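Side-chain contact in Rho-related gtp-binding protein RHOD (Homo sapiens, PDB 2J1L), which belongs to the Rho branch of the Ras-family small GTP-binding proteins and holds GDP in this structure: residues V168-H171 / R172-M176. Numbering follows the deposited sequence.
Sequences VTYH and RGQEM
Tyr170 and Gln174, one helical turn apart, make the closest approach of one side chain to another at the start of helix 170-179. The amide of Gln174 stands almost perpendicular to the phenol ring, the two planes 88° apart, and lies against one ortho carbon of the hydroxyl: OE1 and NE2 of Gln174 are each 3.3 Å from Tyr170 CE1. A weak hydrogen bond also runs from Gln174 NE2 to Tyr170 OH, 3.3 Å long and bent to 134° at the hydrogen. With CG of Tyr170 trans to its own nitrogen (chi1 -171°), the ring slants across the helix flank, and its CE1/OH end comes back toward Gln174; it also packs edge-to-face with Tyr185.

A second i to i+4 pair, His171 and Glu175, is a looser stack. Imidazole and carboxylate planes are 8° from parallel, and CG of Glu175 sits above the rim of the ring, yet Glu175 OE1 stays 4.2 Å from His171 CE1. The stronger partner of this oxygen is Arg178, through a salt bridge.

Van der Waals contact is lighter. Val168 CG1 meets Arg172 CG at 3.9 Å, the side chains crossing at about a right angle, and both residues touch Phe121 of helix 118-135. Thr169, at the N-cap position, brings its hydroxyl oxygen OG1 to 3.6 Å from Arg172 CB.

Three i to i+4 backbone bonds accompany these side-chain pairs. Gly173 N reaches Thr169 O at 2.9 Å with a nearly straight 170° angle, and the same step links Gln174 N to Tyr170 O and Glu175 N to His171 O.

The main-chain bonds thus hold the opening turns of this helix of the Ras-like fold, while the bent amide-phenol bond and offset imidazole-carboxylate stack probably add only modest side-chain restraint.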
loop_
_atom_site.group_PDB
_atom_site.type_symbol
_atom_site.label_atom_id
_atom_site.label_comp_id
_atom_site.label_asym_id
_atom_site.label_seq_id
_atom_site.Cartn_x
_atom_site.Cartn_y
_atom_site.Cartn_z
ATOM N N VAL A 168 14.420 -0.335 3.726
ATOM C CA VAL A 168 13.492 0.068 4.779
ATOM C C VAL A 168 13.123 -1.185 5.560
ATOM O O VAL A 168 12.681 -2.151 4.970
ATOM C CB VAL A 168 12.233 0.755 4.172
ATOM C CG1 VAL A 168 11.311 1.316 5.276
ATOM C CG2 VAL A 168 12.648 1.859 3.185
ATOM N N THR A 169 13.355 -1.197 6.869
ATOM C CA THR A 169 12.987 -2.360 7.687
ATOM C C THR A 169 11.543 -2.239 8.179
ATOM O O THR A 169 10.954 -1.158 8.136
ATOM C CB THR A 169 13.909 -2.527 8.897
ATOM O OG1 THR A 169 13.909 -1.313 9.649
ATOM C CG2 THR A 169 15.333 -2.861 8.453
ATOM N N TYR A 170 10.977 -3.360 8.620
ATOM C CA TYR A 170 9.639 -3.369 9.212
ATOM C C TYR A 170 9.498 -2.267 10.265
ATOM O O TYR A 170 8.610 -1.415 10.173
ATOM C CB TYR A 170 9.345 -4.732 9.839
ATOM C CG TYR A 170 7.914 -4.906 10.289
ATOM C CD1 TYR A 170 7.487 -4.429 11.528
ATOM C CD2 TYR A 170 6.986 -5.559 9.478
ATOM C CE1 TYR A 170 6.167 -4.592 11.946
ATOM C CE2 TYR A 170 5.669 -5.729 9.883
ATOM C CZ TYR A 170 5.266 -5.242 11.119
ATOM O OH TYR A 170 3.960 -5.400 11.517
ATOM N N HIS A 171 10.386 -2.284 11.256
ATOM C CA HIS A 171 10.288 -1.365 12.389
ATOM C C HIS A 171 10.192 0.073 11.891
ATOM O O HIS A 171 9.352 0.854 12.350
ATOM C CB HIS A 171 11.488 -1.536 13.326
ATOM C CG HIS A 171 11.549 -0.526 14.434
ATOM N ND1 HIS A 171 10.651 -0.511 15.481
ATOM C CD2 HIS A 171 12.419 0.490 14.671
ATOM C CE1 HIS A 171 10.963 0.470 16.314
ATOM N NE2 HIS A 171 12.030 1.093 15.843
ATOM N N ARG A 172 11.043 0.407 10.930
ATOM C CA ARG A 172 11.083 1.747 10.376
ATOM C C ARG A 172 9.802 2.077 9.589
ATOM O O ARG A 172 9.275 3.185 9.692
ATOM C CB ARG A 172 12.349 1.903 9.521
ATOM C CG ARG A 172 12.342 3.099 8.596
ATOM C CD ARG A 172 13.733 3.663 8.356
ATOM N NE ARG A 172 14.205 4.437 9.494
ATOM C CZ ARG A 172 13.700 5.606 9.904
ATOM N NH1 ARG A 172 14.253 6.211 10.955
ATOM N NH2 ARG A 172 12.656 6.180 9.291
ATOM N N GLY A 173 9.304 1.110 8.819
ATOM C CA GLY A 173 7.997 1.218 8.161
ATOM C C GLY A 173 6.879 1.523 9.148
ATOM O O GLY A 173 5.975 2.302 8.854
ATOM N N GLN A 174 6.959 0.932 10.334
ATOM C CA GLN A 174 5.964 1.163 11.373
ATOM C C GLN A 174 6.033 2.606 11.861
ATOM O O GLN A 174 5.010 3.268 11.998
ATOM C CB GLN A 174 6.185 0.181 12.537
ATOM C CG GLN A 174 4.916 -0.216 13.268
ATOM C CD GLN A 174 4.855 -1.704 13.538
ATOM O OE1 GLN A 174 5.677 -2.244 14.283
ATOM N NE2 GLN A 174 3.881 -2.382 12.928
ATOM N N GLU A 175 7.251 3.077 12.117
ATOM C CA GLU A 175 7.496 4.480 12.461
ATOM C C GLU A 175 6.884 5.459 11.444
ATOM O O GLU A 175 6.183 6.392 11.820
ATOM C CB GLU A 175 9.002 4.758 12.566
ATOM C CG GLU A 175 9.753 4.046 13.698
ATOM C CD GLU A 175 9.120 4.248 15.083
ATOM O OE1 GLU A 175 8.201 3.475 15.445
ATOM O OE2 GLU A 175 9.560 5.163 15.820
ATOM N N MET A 176 7.158 5.248 10.161
ATOM C CA MET A 176 6.508 6.022 9.103
ATOM C C MET A 176 4.999 6.061 9.291
ATOM O O MET A 176 4.385 7.126 9.225
ATOM C CB MET A 176 6.801 5.412 7.740
ATOM C CG MET A 176 6.197 6.171 6.538
ATOM S SD MET A 176 6.715 7.905 6.380
ATOM C CE MET A 176 8.423 7.870 6.936
#